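Local atomic coordinates of NOL1/NOP2/sun family protein (Enterococcus faecium, PDB entry 3M4X), a protein that probably methylates a cytosine of ribosomal RNA at carbon 5, using S-adenosylmethionine as methyl donor, as RsmF relatives of the NOL1/NOP2/Sun family do. Residues P254-I260 and V297-H303; E241-I245 and G269-G274; V181-C185 and R212-L217; M95-A101 and Q122-Q126; P165-V169 and S219-M223. All blocks are in the same frame, centred on the assembly; numbering follows the deposited sequence.

From the N terminus, contact 4 closes first, bringing helix 118-127 back against helix 95-101 around strand 108-111. Contact 5 then opens at 165-169 and closes at 219-223; contact 3 (181-185 with 212-217) is nested inside that loop, and both use helix 205-222. Contacts 2 and 1 cross: contact 2 joins 241-245 to 269-274, whereas contact 1 opens between them at 254-260 and closes at 297-303. Packing links the set. Val297 of contact 1 meets Ile96 and Val97 of contact 4, Phe302 meets Ile221 of contact 5, and Ile245 of contact 2 meets Leu217 of contact 3, so helices and central sheet of the methyltransferase domain are tied together.

Contact 1: P254-I260 and V297-H303; sequences PVTIEEI and VAKLTFH
Two groups grip the hydroxyl of Thr301: OG1 donates to Glu258 OE1 at 3.0 Å and is also hydrogen-bonded to Gln229 NE2 of strand 228-234. Glu258 OE1 is met from above the carboxylate plane, 73° out of it; a bend at chi2 (76°) brings the carboxylate alongside Thr301. On the same face, Thr256 OG1 pairs with His303 NE2 at 2.9 Å, the hydroxyl lying in plane at the imidazole edge. The backbones supply the frame. Thr256 and Thr301 form an antiparallel hydrogen-bonded pair, Thr256 N to Thr301 O 2.9 Å and Thr301 N to Thr256 O 3.0 Å, and His303 N reaches Pro254 O at 2.8 Å. A water bridges Glu258 O and Lys299 N, accepting from the latter. The other face is apolar: Val255 CG2 touches Leu300 CD2 at 3.9 Å, and Val255 CG1 sits at the edge of the Phe302 ring. Helix 243-252 packs there against Ile257 and Leu300. Strand 295-302 runs antiparallel between 228-234 and 255-258, as the reversed seventh strand of the class I methyltransferase fold does.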
# COMPACT_ATOMS: atom_id res chain seq x y z
N PRO A 254 26.46 -9.13 0.02
CA PRO A 254 27.08 -8.05 0.80
C PRO A 254 26.01 -7.17 1.47
O PRO A 254 25.86 -6.00 1.11
CB PRO A 254 27.86 -7.25 -0.26
CG PRO A 254 27.19 -7.56 -1.57
CD PRO A 254 26.65 -8.96 -1.44
N VAL A 255 25.29 -7.73 2.43
CA VAL A 255 24.25 -6.99 3.14
C VAL A 255 24.50 -6.94 4.65
O VAL A 255 25.03 -7.89 5.23
CB VAL A 255 22.85 -7.61 2.92
CG1 VAL A 255 22.46 -7.53 1.45
CG2 VAL A 255 22.83 -9.07 3.43
N THR A 256 24.11 -5.84 5.29
CA THR A 256 24.26 -5.70 6.72
C THR A 256 22.88 -5.62 7.37
O THR A 256 21.97 -4.99 6.83
CB THR A 256 25.07 -4.45 7.09
OG1 THR A 256 24.56 -3.33 6.37
CG2 THR A 256 26.54 -4.64 6.74
N ILE A 257 22.72 -6.29 8.51
CA ILE A 257 21.49 -6.18 9.28
C ILE A 257 21.47 -4.83 9.98
O ILE A 257 22.44 -4.40 10.59
CB ILE A 257 21.36 -7.29 10.37
CG1 ILE A 257 21.56 -8.68 9.77
CG2 ILE A 257 20.00 -7.18 11.07
CD1 ILE A 257 21.35 -9.84 10.79
N GLU A 258 20.33 -4.15 9.91
CA GLU A 258 20.23 -2.80 10.42
C GLU A 258 19.19 -2.67 11.54
O GLU A 258 18.25 -3.47 11.65
CB GLU A 258 19.89 -1.86 9.25
CG GLU A 258 20.72 -0.60 9.19
CD GLU A 258 22.12 -0.83 8.67
OE1 GLU A 258 22.31 -1.73 7.83
OE2 GLU A 258 23.03 -0.09 9.09
N GLU A 259 19.37 -1.64 12.36
CA GLU A 259 18.42 -1.38 13.43
C GLU A 259 17.13 -0.78 12.89
O GLU A 259 17.14 -0.07 11.89
CB GLU A 259 19.04 -0.45 14.47
CG GLU A 259 20.30 -1.03 15.07
CD GLU A 259 20.66 -0.40 16.39
OE1 GLU A 259 20.37 0.81 16.59
OE2 GLU A 259 21.25 -1.11 17.24
N ILE A 260 16.03 -1.10 13.55
CA ILE A 260 14.73 -0.55 13.22
C ILE A 260 14.24 0.25 14.42
O ILE A 260 13.66 -0.31 15.34
CB ILE A 260 13.73 -1.67 12.91
CG1 ILE A 260 14.21 -2.49 11.70
CG2 ILE A 260 12.32 -1.08 12.69
CD1 ILE A 260 13.43 -3.77 11.43
N VAL A 297 9.93 -8.98 10.90
CA VAL A 297 10.47 -7.96 10.01
C VAL A 297 11.96 -7.76 10.19
O VAL A 297 12.47 -7.80 11.30
CB VAL A 297 9.80 -6.57 10.20
CG1 VAL A 297 10.31 -5.62 9.13
CG2 VAL A 297 8.33 -6.70 10.09
N ALA A 298 12.65 -7.51 9.08
CA ALA A 298 14.08 -7.22 9.10
C ALA A 298 14.42 -6.11 8.11
O ALA A 298 13.83 -6.01 7.03
CB ALA A 298 14.88 -8.50 8.79
N LYS A 299 15.35 -5.24 8.49
CA LYS A 299 15.84 -4.20 7.57
C LYS A 299 17.33 -4.40 7.29
O LYS A 299 18.11 -4.54 8.22
CB LYS A 299 15.60 -2.80 8.12
CG LYS A 299 16.09 -1.69 7.20
CD LYS A 299 15.60 -0.31 7.66
CE LYS A 299 16.23 0.07 8.98
NZ LYS A 299 16.02 1.49 9.36
N LEU A 300 17.71 -4.41 6.02
CA LEU A 300 19.11 -4.61 5.64
C LEU A 300 19.57 -3.55 4.67
O LEU A 300 18.77 -2.98 3.94
CB LEU A 300 19.30 -5.99 5.00
CG LEU A 300 18.88 -7.14 5.91
CD1 LEU A 300 17.51 -7.69 5.50
CD2 LEU A 300 19.94 -8.24 5.91
N THR A 301 20.88 -3.29 4.67
CA THR A 301 21.49 -2.43 3.69
C THR A 301 22.32 -3.26 2.71
O THR A 301 23.09 -4.13 3.12
CB THR A 301 22.40 -1.39 4.35
OG1 THR A 301 21.64 -0.53 5.20
CG2 THR A 301 23.09 -0.55 3.30
N PHE A 302 22.15 -3.00 1.43
CA PHE A 302 22.93 -3.67 0.39
C PHE A 302 24.16 -2.82 0.02
O PHE A 302 24.03 -1.63 -0.23
CB PHE A 302 22.04 -3.89 -0.84
CG PHE A 302 22.76 -4.39 -2.04
CD1 PHE A 302 23.23 -5.69 -2.10
CD2 PHE A 302 22.96 -3.56 -3.14
CE1 PHE A 302 23.88 -6.17 -3.23
CE2 PHE A 302 23.61 -4.02 -4.26
CZ PHE A 302 24.07 -5.33 -4.30
N HIS A 303 25.34 -3.44 -0.01
CA HIS A 303 26.57 -2.70 -0.27
C HIS A 303 27.25 -3.06 -1.58
O HIS A 303 28.34 -2.56 -1.90
CB HIS A 303 27.55 -2.87 0.90
CG HIS A 303 26.98 -2.40 2.20
ND1 HIS A 303 27.08 -1.10 2.63
CD2 HIS A 303 26.26 -3.05 3.15
CE1 HIS A 303 26.47 -0.97 3.79
NE2 HIS A 303 25.96 -2.14 4.13
O HOH W 1 16.53 -5.52 11.07

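Contact 2: E241-I245 and G269-G274; sequences ENEEI and GRSEWG
Glu243, in the first turn of helix 243-252, pushes its carboxylate into the backbone turn of residues 269-274, a loop of the Rossmann-like methyltransferase domain that contains the 3-10 segment 271-273. This is the close-fitting side. Arg270 N donates to Glu243 OE2 at 3.0 Å and 164°, reaching the oxygen on its anti side, 22° out of the carboxylate plane. The same oxygen forms a salt bridge with Arg284 NE on strand 283-285, so a backbone N-H and a guanidinium both grip it. A bend at chi2 (87°) turns the acid end across Trp273, whose indole stands almost perpendicular to the carboxylate and presents its edge to it. Arg270 CD lies over one indole face, offset toward the rim, while its NH2 continues to a salt bridge with Glu23. The turn keeps its shape through Trp273 N bonding to Arg270 O at 2.8 Å and Gly274 N to Ser271 O. The other side is looser: Ser271 and Glu272 point away from the helix and are exposed, and the extended Glu244 contributes chiefly a glancing touch, its CG 3.5 Å from Trp273 O. On the buried side, Trp273 CE3 lies 3.5 Å from Glu243 OE2.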
# COMPACT_ATOMS: atom_id res chain seq x y z
N GLU A 241 11.64 -19.47 7.83
CA GLU A 241 11.24 -18.35 6.96
C GLU A 241 11.68 -16.98 7.45
O GLU A 241 11.54 -15.99 6.74
CB GLU A 241 9.73 -18.36 6.76
CG GLU A 241 9.25 -19.62 6.09
CD GLU A 241 7.77 -19.79 6.22
OE1 GLU A 241 7.34 -20.56 7.11
OE2 GLU A 241 7.04 -19.14 5.45
N ASN A 242 12.22 -16.93 8.66
CA ASN A 242 12.62 -15.68 9.28
C ASN A 242 14.13 -15.60 9.51
O ASN A 242 14.86 -15.16 8.62
CB ASN A 242 11.86 -15.50 10.60
CG ASN A 242 10.34 -15.49 10.42
OD1 ASN A 242 9.58 -15.68 11.38
ND2 ASN A 242 9.89 -15.26 9.19
N GLU A 243 14.59 -16.01 10.68
CA GLU A 243 16.03 -15.92 10.99
C GLU A 243 16.91 -16.68 9.99
O GLU A 243 18.05 -16.29 9.74
CB GLU A 243 16.36 -16.43 12.40
CG GLU A 243 15.86 -15.56 13.54
CD GLU A 243 14.42 -15.89 13.95
OE1 GLU A 243 13.78 -16.70 13.26
OE2 GLU A 243 13.94 -15.32 14.97
N GLU A 244 16.40 -17.78 9.43
CA GLU A 244 17.23 -18.57 8.52
C GLU A 244 17.33 -17.88 7.16
O GLU A 244 18.38 -17.92 6.54
CB GLU A 244 16.75 -20.02 8.40
CG GLU A 244 16.99 -20.84 9.66
CD GLU A 244 16.59 -22.32 9.51
OE1 GLU A 244 16.59 -22.82 8.37
OE2 GLU A 244 16.30 -22.97 10.54
N ILE A 245 16.25 -17.23 6.74
CA ILE A 245 16.26 -16.38 5.54
C ILE A 245 17.23 -15.20 5.67
O ILE A 245 18.01 -14.92 4.75
CB ILE A 245 14.85 -15.86 5.21
CG1 ILE A 245 14.03 -16.96 4.54
CG2 ILE A 245 14.93 -14.65 4.27
CD1 ILE A 245 14.69 -17.55 3.30
N GLY A 269 14.25 -11.05 16.86
CA GLY A 269 14.69 -12.30 16.27
C GLY A 269 15.62 -13.02 17.25
O GLY A 269 16.24 -12.38 18.11
N ARG A 270 15.72 -14.34 17.14
CA ARG A 270 16.52 -15.11 18.09
C ARG A 270 17.79 -15.64 17.44
O ARG A 270 17.73 -16.39 16.48
CB ARG A 270 15.70 -16.27 18.67
CG ARG A 270 14.33 -15.83 19.18
CD ARG A 270 13.68 -16.89 20.06
NE ARG A 270 12.45 -16.40 20.68
CZ ARG A 270 11.84 -16.97 21.72
NH1 ARG A 270 12.34 -18.07 22.27
NH2 ARG A 270 10.72 -16.43 22.21
N SER A 271 18.94 -15.23 17.96
CA SER A 271 20.20 -15.63 17.35
C SER A 271 20.31 -17.15 17.22
O SER A 271 20.82 -17.66 16.22
CB SER A 271 21.38 -15.08 18.14
OG SER A 271 21.38 -15.58 19.46
N GLU A 272 19.80 -17.89 18.21
CA GLU A 272 19.89 -19.35 18.17
C GLU A 272 19.05 -19.96 17.04
O GLU A 272 19.22 -21.12 16.70
CB GLU A 272 19.55 -19.98 19.52
CG GLU A 272 18.08 -19.85 19.96
CD GLU A 272 17.80 -18.57 20.74
OE1 GLU A 272 18.62 -17.62 20.65
OE2 GLU A 272 16.76 -18.51 21.44
N TRP A 273 18.16 -19.17 16.45
CA TRP A 273 17.40 -19.67 15.30
C TRP A 273 18.04 -19.35 13.95
O TRP A 273 17.53 -19.73 12.90
CB TRP A 273 15.95 -19.16 15.35
CG TRP A 273 15.18 -19.72 16.49
CD1 TRP A 273 15.53 -20.78 17.29
CD2 TRP A 273 13.91 -19.27 16.97
NE1 TRP A 273 14.56 -21.00 18.23
CE2 TRP A 273 13.55 -20.09 18.06
CE3 TRP A 273 13.04 -18.24 16.58
CZ2 TRP A 273 12.36 -19.92 18.78
CZ3 TRP A 273 11.85 -18.07 17.29
CH2 TRP A 273 11.53 -18.91 18.38
N GLY A 274 19.18 -18.66 13.97
CA GLY A 274 19.88 -18.31 12.74
C GLY A 274 21.31 -18.80 12.75
O GLY A 274 21.68 -19.65 13.57

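Contact 3: V181-C185 and R212-L217; sequences VDAPC and RQQEIL
Ile216 carries the apolar part of this contact, its side chain leaving the backbone toward residues 181-185. The side chain divides at CB. Branch CG2, opposite the backbone N, leans on Val181 CG1 at 4.0 Å, with the two side chains crossing at a slant; it also reaches Pro165 of helix 165-172. Branch CG1 leaves beside the backbone N (chi1 -65°) and runs on extended (chi2 175°), which delivers CD1 end-on to the Pro184 ring. That methyl lies 3.5 Å from Pro184 CD, tighter than an ordinary carbon contact, and 3.9 Å from Pro184 CG. At the next residue, Leu217 CD2 meets the other methyl of the valine, Val181 CG2, at 4.2 Å, so the two branches of Val181 are divided between successive helix residues. Nearer the helix start, Gln213 CG packs on Ala183 CB at 3.6 Å. Residues 182-185, at the end of the strand and in the loop after it, read Asp-Ala-Pro-Cys, the motif IV signature that lies at the active site in related RNA cytosine-5 methyltransferases; the helix thus backs the loop by packing on Ala183 and Pro184. Strand 176-182, helix 205-222 and the adjacent parallel strand 228-234 form a beta-alpha-beta crossover. Tyr232 of that last strand touches Ala183 and Gln213, and helix 243-252 lies against the same helix through Ile245, which meets Gln213 and Leu217.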
# COMPACT_ATOMS: atom_id res chain seq x y z
N VAL A 181 9.79 -6.47 0.74
CA VAL A 181 9.39 -7.82 0.38
C VAL A 181 8.60 -8.43 1.53
O VAL A 181 9.17 -8.94 2.50
CB VAL A 181 10.63 -8.69 0.12
CG1 VAL A 181 10.21 -10.10 -0.33
CG2 VAL A 181 11.53 -8.04 -0.92
N ASP A 182 7.28 -8.35 1.43
CA ASP A 182 6.39 -9.02 2.36
C ASP A 182 6.11 -10.38 1.73
O ASP A 182 5.18 -10.54 0.95
CB ASP A 182 5.13 -8.18 2.54
CG ASP A 182 4.06 -8.86 3.37
OD1 ASP A 182 4.37 -9.52 4.38
OD2 ASP A 182 2.88 -8.70 2.99
N ALA A 183 6.96 -11.35 2.04
CA ALA A 183 7.03 -12.59 1.29
C ALA A 183 5.88 -13.54 1.55
O ALA A 183 5.43 -13.68 2.68
CB ALA A 183 8.34 -13.30 1.57
N PRO A 184 5.41 -14.22 0.49
CA PRO A 184 4.47 -15.31 0.73
C PRO A 184 5.13 -16.23 1.72
O PRO A 184 6.34 -16.50 1.60
CB PRO A 184 4.36 -16.01 -0.63
CG PRO A 184 4.89 -15.02 -1.64
CD PRO A 184 5.90 -14.19 -0.90
N CYS A 185 4.38 -16.70 2.71
CA CYS A 185 4.96 -17.49 3.79
C CYS A 185 3.94 -18.50 4.32
O CYS A 185 2.81 -18.55 3.83
CB CYS A 185 5.46 -16.55 4.89
SG CYS A 185 4.35 -15.16 5.22
N ARG A 212 10.99 -20.59 -1.73
CA ARG A 212 10.35 -19.58 -2.56
C ARG A 212 10.81 -18.20 -2.12
O ARG A 212 11.03 -17.30 -2.95
CB ARG A 212 8.83 -19.71 -2.50
CG ARG A 212 8.14 -19.35 -3.81
CD ARG A 212 6.62 -19.54 -3.73
NE ARG A 212 5.97 -19.36 -5.03
CZ ARG A 212 4.83 -18.70 -5.23
NH1 ARG A 212 4.20 -18.14 -4.20
NH2 ARG A 212 4.32 -18.59 -6.45
N GLN A 213 10.99 -18.03 -0.82
CA GLN A 213 11.46 -16.75 -0.29
C GLN A 213 12.82 -16.41 -0.89
O GLN A 213 13.07 -15.26 -1.29
CB GLN A 213 11.50 -16.78 1.24
CG GLN A 213 10.16 -16.43 1.86
CD GLN A 213 9.77 -17.33 3.02
OE1 GLN A 213 8.58 -17.53 3.30
NE2 GLN A 213 10.76 -17.88 3.70
N GLN A 214 13.69 -17.41 -0.98
CA GLN A 214 15.02 -17.23 -1.51
C GLN A 214 14.99 -16.82 -2.97
O GLN A 214 15.76 -15.99 -3.41
CB GLN A 214 15.83 -18.52 -1.34
CG GLN A 214 16.18 -18.81 0.11
CD GLN A 214 16.86 -20.16 0.31
OE1 GLN A 214 17.52 -20.40 1.31
NE2 GLN A 214 16.68 -21.05 -0.66
N GLU A 215 14.07 -17.41 -3.73
CA GLU A 215 13.93 -17.07 -5.14
C GLU A 215 13.46 -15.63 -5.35
O GLU A 215 13.96 -14.91 -6.22
CB GLU A 215 12.97 -18.05 -5.82
CG GLU A 215 13.54 -19.46 -5.95
CD GLU A 215 12.48 -20.54 -5.87
OE1 GLU A 215 11.33 -20.28 -6.28
OE2 GLU A 215 12.80 -21.66 -5.41
N ILE A 216 12.47 -15.22 -4.55
CA ILE A 216 11.94 -13.88 -4.64
C ILE A 216 13.05 -12.88 -4.30
O ILE A 216 13.26 -11.91 -5.03
CB ILE A 216 10.72 -13.70 -3.72
CG1 ILE A 216 9.57 -14.60 -4.18
CG2 ILE A 216 10.25 -12.24 -3.70
CD1 ILE A 216 8.37 -14.58 -3.28
N LEU A 217 13.77 -13.16 -3.22
CA LEU A 217 14.84 -12.29 -2.73
C LEU A 217 16.06 -12.20 -3.64
O LEU A 217 16.77 -11.20 -3.62
CB LEU A 217 15.31 -12.75 -1.35
CG LEU A 217 14.39 -12.44 -0.17
CD1 LEU A 217 14.89 -13.20 1.04
CD2 LEU A 217 14.38 -10.92 0.08

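Contact 4: M95-A101 and Q122-Q126; sequences MIVGTAA and QLAAQ
Two glutamines, Gln122 and Gln126, reach from helix 118-127 to the backbone of helix 95-101 in the Rossmann-like methyltransferase domain, where helix 118-127 follows the first parallel strand, 108-111. The short helical segments run in similar directions, 32° apart with their axes 9.5 Å from each other. Of the hydrogen bonds, Gln126 NE2 to Gly98 O is the sounder at 2.9 Å, although the donor stands above the carbonyl plane, 44° out of it. Gln126 OE1 accepts from Ala103 N, so the amide is fixed at both ends. Gln122 NE2 makes a weak bond of 3.2 Å to Met95 O, a carbonyl already taken by Thr99 N within its own helix; OE1 of the same amide is bonded to Gln90 NE2. Steric packing centres on Gly98, where the lack of a side chain lets Gln122 lie against the helix, its CD 3.3 Å from Gly98 CA. With chi1 of Gln122 at 50°, CG is flanked by both backbone branches, and the extended remainder passes over the glycine. Apolar contact is confined to the far end of the segment, where Ala101 also touches Ile231 of the sheet and its CB meets Leu123 CD2 at 3.7 Å.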
# COMPACT_ATOMS: atom_id res chain seq x y z
N MSE A 95 1.17 -3.39 10.32
CA MSE A 95 1.61 -2.00 10.18
C MSE A 95 3.09 -1.84 10.47
O MSE A 95 3.70 -0.83 10.10
CB MSE A 95 0.82 -1.09 11.10
CG MSE A 95 -0.67 -1.04 10.82
SE MSE A 95 -1.46 0.29 12.03
CE MSE A 95 -3.35 -0.08 11.70
N ILE A 96 3.67 -2.82 11.16
CA ILE A 96 5.07 -2.73 11.56
C ILE A 96 5.98 -2.69 10.33
O ILE A 96 7.03 -2.07 10.34
CB ILE A 96 5.50 -3.91 12.46
CG1 ILE A 96 6.83 -3.61 13.15
CG2 ILE A 96 5.61 -5.20 11.65
CD1 ILE A 96 6.82 -2.35 13.95
N VAL A 97 5.53 -3.35 9.27
CA VAL A 97 6.36 -3.51 8.09
C VAL A 97 6.59 -2.17 7.40
O VAL A 97 7.73 -1.77 7.17
CB VAL A 97 5.72 -4.53 7.13
CG1 VAL A 97 6.52 -4.64 5.87
CG2 VAL A 97 5.60 -5.87 7.82
N GLY A 98 5.50 -1.47 7.11
CA GLY A 98 5.57 -0.14 6.53
C GLY A 98 6.31 0.84 7.40
O GLY A 98 7.04 1.71 6.93
N THR A 99 6.15 0.69 8.71
CA THR A 99 6.84 1.59 9.62
C THR A 99 8.35 1.34 9.60
O THR A 99 9.14 2.28 9.54
CB THR A 99 6.26 1.48 11.03
OG1 THR A 99 4.91 1.94 11.00
CG2 THR A 99 7.07 2.32 12.01
N ALA A 100 8.74 0.06 9.63
CA ALA A 100 10.15 -0.32 9.54
C ALA A 100 10.80 0.24 8.28
O ALA A 100 11.94 0.69 8.30
CB ALA A 100 10.30 -1.82 9.55
N ALA A 101 10.04 0.22 7.19
CA ALA A 101 10.54 0.62 5.88
C ALA A 101 10.95 2.08 5.83
O ALA A 101 11.92 2.42 5.16
CB ALA A 101 9.51 0.31 4.79
N GLN A 122 1.09 2.73 3.20
CA GLN A 122 1.87 3.46 4.19
C GLN A 122 3.17 4.06 3.62
O GLN A 122 3.62 5.13 4.06
CB GLN A 122 2.09 2.70 5.54
CG GLN A 122 2.58 1.30 5.45
CD GLN A 122 2.29 0.45 6.73
OE1 GLN A 122 2.10 -0.77 6.63
NE2 GLN A 122 2.29 1.10 7.92
N LEU A 123 3.74 3.42 2.61
CA LEU A 123 4.93 3.97 1.96
C LEU A 123 4.60 5.27 1.26
O LEU A 123 5.33 6.27 1.36
CB LEU A 123 5.48 2.97 0.93
CG LEU A 123 6.01 1.63 1.46
CD1 LEU A 123 6.30 0.69 0.29
CD2 LEU A 123 7.26 1.85 2.30
N ALA A 124 3.51 5.26 0.52
CA ALA A 124 3.07 6.43 -0.20
C ALA A 124 2.78 7.59 0.77
O ALA A 124 3.08 8.74 0.46
CB ALA A 124 1.85 6.10 -1.01
N ALA A 125 2.21 7.28 1.93
CA ALA A 125 1.94 8.33 2.92
C ALA A 125 3.26 8.92 3.35
O ALA A 125 3.37 10.13 3.57
CB ALA A 125 1.17 7.77 4.15
N GLN A 126 4.28 8.07 3.46
CA GLN A 126 5.60 8.50 3.89
C GLN A 126 6.28 9.38 2.84
O GLN A 126 7.03 10.31 3.16
CB GLN A 126 6.47 7.28 4.19
CG GLN A 126 6.22 6.59 5.54
CD GLN A 126 6.80 5.17 5.59
OE1 GLN A 126 7.25 4.64 4.57
NE2 GLN A 126 6.81 4.57 6.77

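Contact 5: P165-V169 and S219-M223; sequences PAELV and SAIKM
Ala166 faces Ser219 and Val169 faces Met223, with CA separations of 5.4 and 6.3 Å, so the two helical segments advance together in the same chain order. No hydrogen bond crosses between them; side-chain packing does the joining. Met223, present as selenomethionine, supplies much of it. Its chain is extended to SE and then bent (chi3 -80°), which brings SE 3.7 Å from Leu168 CB and turns CE toward Pro165 O. Ser219 fits against Pro165 and Ala166, with OG 3.4 Å from Ala166 CA and CB 3.9 Å from Pro165 CB. Val169 works with both branches: CG2 packs on Ser219 CB at 3.9 Å, while CG1 lies against the aliphatic part of Lys222, 4.1 Å from CD, where the two side chains slant across each other near the exposed edge. The buried side is thus formed by Leu168, Ser219 and Met223, and the outer side by Ala166 and Lys222. In the fold, helix 165-172 precedes strand 176-182 and helix 205-222 follows it; both helices touch Leu112, through Leu168 and Ala220, while Met223 rests on Phe176 and Ile179 of the strand and bonds through its backbone to Phe176.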
# COMPACT_ATOMS: atom_id res chain seq x y z
N PRO A 165 8.49 -11.31 -9.64
CA PRO A 165 9.72 -10.57 -9.34
C PRO A 165 10.77 -10.62 -10.46
O PRO A 165 11.23 -9.56 -10.91
CB PRO A 165 10.23 -11.26 -8.08
CG PRO A 165 8.99 -11.71 -7.39
CD PRO A 165 8.05 -12.13 -8.49
N ALA A 166 11.13 -11.81 -10.93
CA ALA A 166 12.20 -11.97 -11.90
C ALA A 166 11.95 -11.19 -13.19
O ALA A 166 12.87 -10.65 -13.79
CB ALA A 166 12.45 -13.47 -12.21
N GLU A 167 10.69 -11.14 -13.61
CA GLU A 167 10.33 -10.39 -14.81
C GLU A 167 10.66 -8.90 -14.70
O GLU A 167 10.78 -8.22 -15.71
CB GLU A 167 8.84 -10.59 -15.11
CG GLU A 167 8.48 -12.04 -15.36
CD GLU A 167 6.98 -12.28 -15.47
OE1 GLU A 167 6.20 -11.44 -14.97
OE2 GLU A 167 6.59 -13.31 -16.05
N LEU A 168 10.80 -8.40 -13.48
CA LEU A 168 11.03 -6.97 -13.27
C LEU A 168 12.50 -6.60 -13.37
O LEU A 168 12.85 -5.46 -13.66
CB LEU A 168 10.51 -6.55 -11.90
CG LEU A 168 9.00 -6.61 -11.64
CD1 LEU A 168 8.69 -6.25 -10.19
CD2 LEU A 168 8.23 -5.68 -12.60
N VAL A 169 13.36 -7.57 -13.09
CA VAL A 169 14.78 -7.33 -13.01
C VAL A 169 15.36 -6.63 -14.23
O VAL A 169 16.06 -5.62 -14.09
CB VAL A 169 15.54 -8.63 -12.75
CG1 VAL A 169 17.03 -8.38 -12.79
CG2 VAL A 169 15.11 -9.20 -11.41
N SER A 219 15.91 -12.17 -6.79
CA SER A 219 15.53 -11.16 -7.77
C SER A 219 15.55 -9.76 -7.15
O SER A 219 16.05 -8.81 -7.75
CB SER A 219 14.16 -11.47 -8.35
OG SER A 219 14.22 -12.61 -9.19
N ALA A 220 14.99 -9.65 -5.94
CA ALA A 220 14.88 -8.36 -5.27
C ALA A 220 16.22 -7.69 -5.15
O ALA A 220 16.38 -6.51 -5.49
CB ALA A 220 14.24 -8.52 -3.86
N ILE A 221 17.21 -8.43 -4.66
CA ILE A 221 18.52 -7.84 -4.39
C ILE A 221 19.17 -7.23 -5.63
O ILE A 221 19.92 -6.25 -5.52
CB ILE A 221 19.47 -8.84 -3.72
CG1 ILE A 221 18.93 -9.21 -2.34
CG2 ILE A 221 20.84 -8.24 -3.57
CD1 ILE A 221 19.94 -9.85 -1.46
N LYS A 222 18.87 -7.79 -6.80
CA LYS A 222 19.40 -7.23 -8.04
C LYS A 222 18.84 -5.83 -8.35
O LYS A 222 19.44 -5.04 -9.11
CB LYS A 222 19.15 -8.18 -9.21
CG LYS A 222 19.76 -9.55 -9.05
CD LYS A 222 19.65 -10.32 -10.35
CE LYS A 222 19.64 -11.82 -10.12
NZ LYS A 222 19.17 -12.51 -11.37
N MSE A 223 17.70 -5.50 -7.76
CA MSE A 223 17.07 -4.22 -8.07
C MSE A 223 17.44 -3.09 -7.12
O MSE A 223 16.91 -1.99 -7.22
CB MSE A 223 15.57 -4.41 -8.20
CG MSE A 223 15.25 -5.35 -9.35
SE MSE A 223 13.36 -5.60 -9.66
CE MSE A 223 12.93 -6.94 -8.26